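MAR1 Ribonuclease (Caenorhabditis elegans, PDB 2B34) is probably a hydrolase of the isochorismatase family, thought to act as a ribonuclease. Local coordinates at residues T39-R42 and L43-A47; G74-E77 and N78-I81; H112-V115 and L116-Y120; H174-F177 and K178-Q181. All coordinates share one frame; numbering follows the deposited sequence.

Interaction 1 (T39-R42 and L43-A47)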
loop_
_atom_site.group_PDB
_atom_site.type_symbol
_atom_site.label_atom_id
_atom_site.label_comp_id
_atom_site.label_asym_id
_atom_site.label_seq_id
_atom_site.Cartn_x
_atom_site.Cartn_y
_atom_site.Cartn_z
ATOM N N THR A 39 23.096 -2.438 10.022
ATOM C CA THR A 39 22.641 -1.560 8.946
ATOM C C THR A 39 22.694 -0.081 9.352
ATOM O O THR A 39 23.080 0.762 8.544
ATOM C CB THR A 39 21.240 -1.971 8.451
ATOM O OG1 THR A 39 21.270 -3.352 8.082
ATOM C CG2 THR A 39 20.828 -1.160 7.240
ATOM N N SER A 40 22.323 0.225 10.595
ATOM C CA SER A 40 22.477 1.590 11.120
ATOM C C SER A 40 23.945 2.027 11.107
ATOM O O SER A 40 24.238 3.187 10.832
ATOM C CB SER A 40 21.884 1.733 12.528
ATOM O OG SER A 40 20.479 1.506 12.521
ATOM N N ARG A 41 24.861 1.099 11.392
ATOM C CA ARG A 41 26.305 1.391 11.317
ATOM C C ARG A 41 26.748 1.761 9.896
ATOM O O ARG A 41 27.628 2.605 9.718
ATOM C CB ARG A 41 27.133 0.228 11.890
ATOM C CG ARG A 41 28.671 0.399 11.841
ATOM C CD ARG A 41 29.194 1.640 12.592
ATOM N NE ARG A 41 30.596 1.897 12.254
ATOM C CZ ARG A 41 31.641 1.392 12.908
ATOM N NH1 ARG A 41 31.461 0.609 13.963
ATOM N NH2 ARG A 41 32.875 1.670 12.506
ATOM N N ARG A 42 26.126 1.145 8.889
ATOM C CA ARG A 42 26.400 1.479 7.481
ATOM C C ARG A 42 26.069 2.932 7.151
ATOM O O ARG A 42 26.836 3.606 6.452
ATOM C CB ARG A 42 25.645 0.544 6.530
ATOM C CG ARG A 42 26.176 -0.867 6.513
ATOM C CD ARG A 42 25.277 -1.797 5.716
ATOM N NE ARG A 42 25.814 -3.157 5.680
ATOM C CZ ARG A 42 25.653 -4.004 4.669
ATOM N NH1 ARG A 42 24.981 -3.640 3.584
ATOM N NH2 ARG A 42 26.180 -5.214 4.735
ATOM N N LEU A 43 24.925 3.405 7.650
ATOM C CA LEU A 43 24.499 4.784 7.428
ATOM C C LEU A 43 25.357 5.785 8.191
ATOM O O LEU A 43 25.691 6.847 7.663
ATOM C CB LEU A 43 23.022 4.959 7.777
ATOM C CG LEU A 43 22.155 4.565 6.581
ATOM C CD1 LEU A 43 21.042 3.650 6.997
ATOM C CD2 LEU A 43 21.655 5.790 5.815
ATOM N N ILE A 44 25.702 5.436 9.431
ATOM C CA ILE A 44 26.620 6.236 10.245
ATOM C C ILE A 44 27.984 6.392 9.557
ATOM O O ILE A 44 28.520 7.497 9.500
ATOM C CB ILE A 44 26.758 5.652 11.671
ATOM C CG1 ILE A 44 25.539 6.037 12.515
ATOM C CG2 ILE A 44 28.035 6.140 12.345
ATOM C CD1 ILE A 44 25.336 5.176 13.750
ATOM N N ASP A 45 28.523 5.288 9.033
ATOM C CA ASP A 45 29.775 5.301 8.272
ATOM C C ASP A 45 29.648 6.150 7.010
ATOM O O ASP A 45 30.544 6.936 6.692
ATOM C CB ASP A 45 30.191 3.883 7.869
ATOM C CG ASP A 45 30.687 3.046 9.037
ATOM O OD1 ASP A 45 31.083 3.598 10.087
ATOM O OD2 ASP A 45 30.685 1.803 8.888
ATOM N N ALA A 46 28.535 5.981 6.295
ATOM C CA ALA A 46 28.263 6.755 5.085
ATOM C C ALA A 46 28.182 8.245 5.380
ATOM O O ALA A 46 28.710 9.051 4.615
ATOM C CB ALA A 46 26.991 6.276 4.413
ATOM N N ALA A 47 27.528 8.604 6.487
ATOM C CA ALA A 47 27.410 10.008 6.892
ATOM C C ALA A 47 28.771 10.631 7.234
ATOM O O ALA A 47 29.048 11.771 6.855
ATOM C CB ALA A 47 26.434 10.157 8.054
#
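L43 turns back on T39 within helix 33-49: its backbone N reaches T39 O in a weak hydrogen bond, and CD1 lies 3.9 Å from the same T39 O. I44 follows with a firmer bond from its N to S40 O, while its CG1 and CD1 lie against that oxygen. The one side-chain bond of the contact belongs to D45. Its OD1 takes the N-H of R41 NE at 2.8 Å, in a salt bridge that is practically straight at 179°. R41 approaches with the edge of its guanidinium, so that OD1 lies almost in the guanidinium plane, whereas NE meets the syn side of the carboxylate from 28° out of its plane. The bend of the arginine at chi2 (59°) brings NE back over the next turn, with CD 3.7 Å from D45 OD1. D45 OD1 also pairs with R48 NH1, so two arginines share one oxygen, which would be expected to favour the ionised carboxylate. A46 ends the series, its N bonded to R42 O at 2.9 Å. An i to i+4 salt bridge of this kind joins successive turns of one helix, here in the beta-alpha-beta unit of strand 15-20, helix 33-49 and strand 54-59.

Interaction 2 (G74-E77 and N78-I81)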
loop_
_atom_site.group_PDB
_atom_site.type_symbol
_atom_site.label_atom_id
_atom_site.label_comp_id
_atom_site.label_asym_id
_atom_site.label_seq_id
_atom_site.Cartn_x
_atom_site.Cartn_y
_atom_site.Cartn_z
ATOM N N GLY A 74 31.593 4.449 14.979
ATOM C CA GLY A 74 31.555 4.974 13.614
ATOM C C GLY A 74 31.169 6.438 13.485
ATOM O O GLY A 74 31.337 7.032 12.417
ATOM N N LEU A 75 30.639 7.018 14.559
ATOM C CA LEU A 75 30.132 8.389 14.526
ATOM C C LEU A 75 31.186 9.390 14.083
ATOM O O LEU A 75 32.344 9.309 14.503
ATOM C CB LEU A 75 29.572 8.804 15.889
ATOM C CG LEU A 75 28.262 8.182 16.372
ATOM C CD1 LEU A 75 27.936 8.708 17.752
ATOM C CD2 LEU A 75 27.107 8.440 15.395
ATOM N N ALA A 76 30.769 10.328 13.232
ATOM C CA ALA A 76 31.608 11.446 12.812
ATOM C C ALA A 76 32.101 12.223 14.031
ATOM O O ALA A 76 31.440 12.249 15.074
ATOM C CB ALA A 76 30.850 12.358 11.858
ATOM N N GLU A 77 33.258 12.859 13.873
ATOM C CA GLU A 77 34.040 13.415 14.985
ATOM C C GLU A 77 33.330 14.317 16.008
ATOM O O GLU A 77 33.572 14.189 17.216
ATOM C CB GLU A 77 35.291 14.114 14.446
ATOM C CG GLU A 77 36.323 14.420 15.516
ATOM C CD GLU A 77 37.732 14.453 14.971
ATOM O OE1 GLU A 77 37.953 15.067 13.906
ATOM O OE2 GLU A 77 38.617 13.853 15.616
ATOM N N ASN A 78 32.480 15.228 15.548
ATOM C CA ASN A 78 31.831 16.179 16.460
ATOM C C ASN A 78 30.323 15.940 16.610
ATOM O O ASN A 78 29.539 16.891 16.676
ATOM C CB ASN A 78 32.102 17.623 16.006
ATOM C CG ASN A 78 33.579 18.003 16.085
ATOM O OD1 ASN A 78 34.181 17.988 17.162
ATOM N ND2 ASN A 78 34.162 18.362 14.940
ATOM N N THR A 79 29.931 14.668 16.672
ATOM C CA THR A 79 28.522 14.277 16.687
ATOM C C THR A 79 27.859 14.500 18.048
ATOM O O THR A 79 28.285 13.922 19.052
ATOM C CB THR A 79 28.335 12.809 16.225
ATOM O OG1 THR A 79 28.749 12.685 14.862
ATOM C CG2 THR A 79 26.876 12.365 16.341
ATOM N N PRO A 80 26.808 15.345 18.081
ATOM C CA PRO A 80 26.031 15.557 19.300
ATOM C C PRO A 80 25.231 14.315 19.688
ATOM O O PRO A 80 24.715 13.608 18.818
ATOM C CB PRO A 80 25.067 16.691 18.917
ATOM C CG PRO A 80 25.606 17.275 17.664
ATOM C CD PRO A 80 26.287 16.152 16.964
ATOM N N ILE A 81 25.153 14.058 20.989
ATOM C CA ILE A 81 24.302 13.011 21.537
ATOM C C ILE A 81 23.472 13.627 22.650
ATOM O O ILE A 81 24.011 14.035 23.681
ATOM C CB ILE A 81 25.116 11.813 22.096
ATOM C CG1 ILE A 81 25.914 11.125 20.980
ATOM C CG2 ILE A 81 24.185 10.819 22.810
ATOM C CD1 ILE A 81 27.015 10.183 21.476
#
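A76 and T79 close a type I beta turn at the surface, in the short connection that leads from helix 69-74 into strand 81-84. E77 and N78 occupy the two exposed corner positions. The usual backbone closure is poor: T79 N lies 3.3 Å from A76 O, a weak bond with an N-H...O angle of 134°. The side chain of T79 supplies the stronger hold, since its OG1 donates to the same A76 O at 2.7 Å. With OG1 beside the backbone N (chi1 -64°), the hydroxyl lies on the side of T79 that faces the turn, and it meets the carbonyl from above its plane, 39° out, instead of on a lone pair. A76 O is thus gripped twice by one residue, by a short hydroxyl bond and by a long amide bond. OG1 also rests 3.7 Å from A76 CB.

The methyl branch of T79 makes the apolar contact. CG2 packs on the isopropyl end of L75, 4.0 Å from CD2 and nearly as close to CD1, the two side chains crossing at about a right angle. L75 CD1 goes on to meet I81 CD1 at 4.1 Å, so the leucine tip spans from the turn to the start of the strand. This small apolar group lies against the neighbouring strand: L75, T79 and I81 all touch V56 of strand 54-59. L75 also packs on I44 of helix 33-49, A76 lies against R48 of that helix, and R48 NH1 donates a hydrogen bond to G74 O.

Interaction 3 (H112-V115 and L116-Y120)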
loop_
_atom_site.group_PDB
_atom_site.type_symbol
_atom_site.label_atom_id
_atom_site.label_comp_id
_atom_site.label_asym_id
_atom_site.label_seq_id
_atom_site.Cartn_x
_atom_site.Cartn_y
_atom_site.Cartn_z
ATOM N N HIS A 112 7.225 2.659 15.791
ATOM C CA HIS A 112 5.868 3.165 15.992
ATOM C C HIS A 112 5.780 4.168 17.142
ATOM O O HIS A 112 4.685 4.606 17.504
ATOM C CB HIS A 112 4.928 1.991 16.255
ATOM C CG HIS A 112 5.212 1.274 17.536
ATOM N ND1 HIS A 112 6.406 0.628 17.780
ATOM C CD2 HIS A 112 4.460 1.112 18.651
ATOM C CE1 HIS A 112 6.374 0.095 18.989
ATOM N NE2 HIS A 112 5.205 0.375 19.537
ATOM N N VAL A 113 6.926 4.516 17.727
ATOM C CA VAL A 113 6.975 5.493 18.824
ATOM C C VAL A 113 7.964 6.637 18.518
ATOM O O VAL A 113 7.552 7.614 17.900
ATOM C CB VAL A 113 7.204 4.824 20.214
ATOM C CG1 VAL A 113 6.967 5.814 21.337
ATOM C CG2 VAL A 113 6.292 3.617 20.394
ATOM N N CYS A 114 9.240 6.520 18.915
ATOM C CA CYS A 114 10.256 7.565 18.624
ATOM C C CYS A 114 10.321 7.903 17.148
ATOM O O CYS A 114 10.266 9.072 16.783
ATOM C CB CYS A 114 11.679 7.185 19.094
ATOM S SG CYS A 114 13.038 8.363 18.571
ATOM N N VAL A 115 10.451 6.876 16.313
ATOM C CA VAL A 115 10.681 7.063 14.883
ATOM C C VAL A 115 9.457 7.697 14.235
ATOM O O VAL A 115 9.591 8.620 13.440
ATOM C CB VAL A 115 11.076 5.737 14.172
ATOM C CG1 VAL A 115 11.342 5.970 12.691
ATOM C CG2 VAL A 115 12.308 5.115 14.834
ATOM N N LEU A 116 8.271 7.203 14.594
ATOM C CA LEU A 116 7.014 7.749 14.086
ATOM C C LEU A 116 6.778 9.183 14.564
ATOM O O LEU A 116 6.469 10.060 13.758
ATOM C CB LEU A 116 5.823 6.855 14.461
ATOM C CG LEU A 116 4.434 7.283 13.958
ATOM C CD1 LEU A 116 4.411 7.418 12.433
ATOM C CD2 LEU A 116 3.352 6.314 14.435
ATOM N N GLN A 117 6.917 9.413 15.868
ATOM C CA GLN A 117 6.731 10.753 16.439
ATOM C C GLN A 117 7.755 11.750 15.901
ATOM O O GLN A 117 7.410 12.896 15.603
ATOM C CB GLN A 117 6.764 10.727 17.972
ATOM C CG GLN A 117 5.616 9.955 18.642
ATOM C CD GLN A 117 4.233 10.403 18.192
ATOM O OE1 GLN A 117 3.980 11.593 17.988
ATOM N NE2 GLN A 117 3.329 9.446 18.039
ATOM N N THR A 118 9.005 11.311 15.774
ATOM C CA THR A 118 10.050 12.136 15.155
ATOM C C THR A 118 9.662 12.474 13.722
ATOM O O THR A 118 9.708 13.638 13.325
ATOM C CB THR A 118 11.441 11.449 15.195
ATOM O OG1 THR A 118 11.816 11.212 16.554
ATOM C CG2 THR A 118 12.509 12.314 14.530
ATOM N N THR A 119 9.271 11.445 12.968
ATOM C CA THR A 119 8.824 11.578 11.575
ATOM C C THR A 119 7.728 12.639 11.416
ATOM O O THR A 119 7.843 13.523 10.565
ATOM C CB THR A 119 8.353 10.205 11.008
ATOM O OG1 THR A 119 9.483 9.332 10.877
ATOM C CG2 THR A 119 7.675 10.354 9.648
ATOM N N TYR A 120 6.683 12.552 12.241
ATOM C CA TYR A 120 5.587 13.529 12.223
ATOM C C TYR A 120 6.060 14.948 12.525
ATOM O O TYR A 120 5.687 15.894 11.825
ATOM C CB TYR A 120 4.498 13.156 13.233
ATOM C CG TYR A 120 3.588 12.004 12.861
ATOM C CD1 TYR A 120 3.570 11.466 11.565
ATOM C CD2 TYR A 120 2.707 11.472 13.809
ATOM C CE1 TYR A 120 2.713 10.409 11.240
ATOM C CE2 TYR A 120 1.850 10.426 13.493
ATOM C CZ TYR A 120 1.854 9.901 12.212
ATOM O OH TYR A 120 0.992 8.865 11.914
HETATM O O HOH W 1 3.271 6.667 18.507
#
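C114 O is gripped twice by T118, from N at 2.8 Å and from OG1 at 2.7 Å, the two donors coming from opposite faces of the carbonyl plane. This is the first turn of helix 114-124, in the beta-alpha-beta unit of strand 103-109, helix 114-124 and strand 128-137, with V113 as N-cap. The next residue repeats the pattern: T119 OG1 donates to V115 O at 2.7 Å, and T119 N reaches that oxygen from its other face. Both threonines hold OG1 beside the backbone N (chi1 -60° for T118 and -68° for T119), which folds each hydroxyl back on the preceding turn and satisfies it inside a buried helix. T118 OG1 is also hydrogen-bonded to M89 N, and so ties the helix to a neighbouring loop. C114 SG lies 3.7 Å from T118 OG1 and forms the disulfide with C20, which fastens this helix start to the end of strand 15-20.

On another side, Q117 N donates to V113 O, the first-turn backbone bond, and the glutamine chain, bent at chi2, lays CG against that carbonyl oxygen. Its OE1 is bonded to R9 of the second subunit, as H112 NE2 is to E162 of that subunit, so the helix start forms part of a subunit interface. A water links the two segments, donating to H112 O at 2.7 Å and accepting from Q117 NE2 at 2.8 Å.

Interaction 4 (H174-F177 and K178-Q181)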
loop_
_atom_site.group_PDB
_atom_site.type_symbol
_atom_site.label_atom_id
_atom_site.label_comp_id
_atom_site.label_asym_id
_atom_site.label_seq_id
_atom_site.Cartn_x
_atom_site.Cartn_y
_atom_site.Cartn_z
ATOM N N HIS A 174 31.468 9.803 -8.411
ATOM C CA HIS A 174 31.538 10.618 -7.196
ATOM C C HIS A 174 32.882 10.368 -6.507
ATOM O O HIS A 174 33.307 9.215 -6.397
ATOM C CB HIS A 174 30.380 10.286 -6.245
ATOM C CG HIS A 174 30.240 11.248 -5.104
ATOM N ND1 HIS A 174 30.940 11.112 -3.924
ATOM C CD2 HIS A 174 29.481 12.362 -4.963
ATOM C CE1 HIS A 174 30.624 12.103 -3.108
ATOM N NE2 HIS A 174 29.739 12.873 -3.714
ATOM N N PRO A 175 33.559 11.443 -6.053
ATOM C CA PRO A 175 34.890 11.305 -5.445
ATOM C C PRO A 175 34.939 10.334 -4.262
ATOM O O PRO A 175 36.004 9.796 -3.957
ATOM C CB PRO A 175 35.230 12.731 -4.986
ATOM C CG PRO A 175 33.948 13.483 -5.017
ATOM C CD PRO A 175 33.126 12.852 -6.094
ATOM N N LYS A 176 33.792 10.109 -3.623
ATOM C CA LYS A 176 33.691 9.238 -2.455
ATOM C C LYS A 176 32.928 7.934 -2.722
ATOM O O LYS A 176 32.561 7.228 -1.783
ATOM C CB LYS A 176 33.046 10.000 -1.288
ATOM C CG LYS A 176 34.031 10.614 -0.291
ATOM C CD LYS A 176 34.728 11.857 -0.828
ATOM C CE LYS A 176 35.560 12.533 0.259
ATOM N NZ LYS A 176 36.669 11.675 0.778
ATOM N N PHE A 177 32.706 7.609 -3.997
ATOM C CA PHE A 177 31.931 6.418 -4.369
ATOM C C PHE A 177 32.581 5.101 -3.934
ATOM O O PHE A 177 31.915 4.237 -3.364
ATOM C CB PHE A 177 31.636 6.389 -5.874
ATOM C CG PHE A 177 31.099 5.069 -6.359
ATOM C CD1 PHE A 177 29.769 4.720 -6.140
ATOM C CD2 PHE A 177 31.928 4.171 -7.025
ATOM C CE1 PHE A 177 29.271 3.498 -6.579
ATOM C CE2 PHE A 177 31.440 2.947 -7.469
ATOM C CZ PHE A 177 30.107 2.611 -7.248
ATOM N N LYS A 178 33.874 4.953 -4.215
ATOM C CA LYS A 178 34.601 3.734 -3.853
ATOM C C LYS A 178 34.636 3.499 -2.343
ATOM O O LYS A 178 34.613 2.354 -1.889
ATOM C CB LYS A 178 36.013 3.736 -4.448
ATOM C CG LYS A 178 36.073 3.264 -5.896
ATOM C CD LYS A 178 35.926 1.745 -5.988
ATOM C CE LYS A 178 35.618 1.295 -7.403
ATOM N NZ LYS A 178 35.200 -0.136 -7.441
ATOM N N GLU A 179 34.667 4.583 -1.573
ATOM C CA GLU A 179 34.608 4.486 -0.115
ATOM C C GLU A 179 33.252 3.993 0.389
ATOM O O GLU A 179 33.195 3.067 1.195
ATOM C CB GLU A 179 34.972 5.815 0.542
ATOM C CG GLU A 179 36.465 6.076 0.592
ATOM C CD GLU A 179 36.797 7.414 1.206
ATOM O OE1 GLU A 179 37.268 8.301 0.462
ATOM O OE2 GLU A 179 36.581 7.579 2.426
ATOM N N VAL A 180 32.168 4.604 -0.092
ATOM C CA VAL A 180 30.821 4.183 0.311
ATOM C C VAL A 180 30.452 2.807 -0.252
ATOM O O VAL A 180 29.636 2.098 0.335
ATOM C CB VAL A 180 29.715 5.249 -0.003
ATOM C CG1 VAL A 180 30.001 6.562 0.722
ATOM C CG2 VAL A 180 29.549 5.477 -1.501
ATOM N N GLN A 181 31.075 2.434 -1.376
ATOM C CA GLN A 181 30.829 1.138 -2.023
ATOM C C GLN A 181 31.250 -0.034 -1.140
ATOM O O GLN A 181 30.621 -1.095 -1.180
ATOM C CB GLN A 181 31.542 1.055 -3.377
ATOM C CG GLN A 181 30.962 0.008 -4.329
ATOM C CD GLN A 181 31.761 -0.145 -5.614
ATOM O OE1 GLN A 181 32.962 0.140 -5.657
ATOM N NE2 GLN A 181 31.097 -0.609 -6.668
HETATM O O HOH W 2 35.210 7.244 -6.090
HETATM O O HOH W 3 36.406 7.123 -2.672
#
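F177 crosses Q181 one turn further along helix 177-183. Its CB and CG stay beside the amide N of the next residue, K178, and CD2 lies near that same atom. A chi1 of 168° swings the ring along the helix toward Q181, whose CB lies over one face of the ring. Farther out, F177 CE2 is 3.6 Å from Q181 CD, and F177 CZ, the tip, comes within 3.4 Å of Q181 NE2. Ring and amide planes are 47° apart, an inclined packing and not a parallel stack. The amide is steadied from its other end by K178 NZ, which donates to Q181 OE1 at 2.9 Å, in the carbonyl plane and on a lone pair. Beyond the helix the ring packs on L166 and on F87 of the third subunit.

At the N-cap, K176 O receives V180 N at 3.1 Å. The side chains of K176 and E179 run side by side, and NZ meets OE1 in a long, weak salt bridge of 3.4 Å. The chemistry is therefore divided: an aromatic ring carries the buried face, while the lysine-glutamate pair, partly exposed, probably adds only a modest electrostatic attraction at this helix start.

In the fold
From the N terminus the four contacts come in series, each a local closure of a few residues, and none nests in or crosses another. Interaction 1 lies within helix 33-49. Interaction 2 rounds the turn between helix 69-74 and strand 81-84 and touches interaction 1 directly, I44 CG2 and R41 NE packing on G74, so an edge of the parallel sheet is tied to that helix. Interaction 3 starts helix 114-124, about 20 Å from interaction 1 between centres and across the chain's centre from it. Interaction 4 opens helix 177-183 on the same side as interaction 1, about 14 Å away between centres; its V180 packs on I49 of helix 33-49.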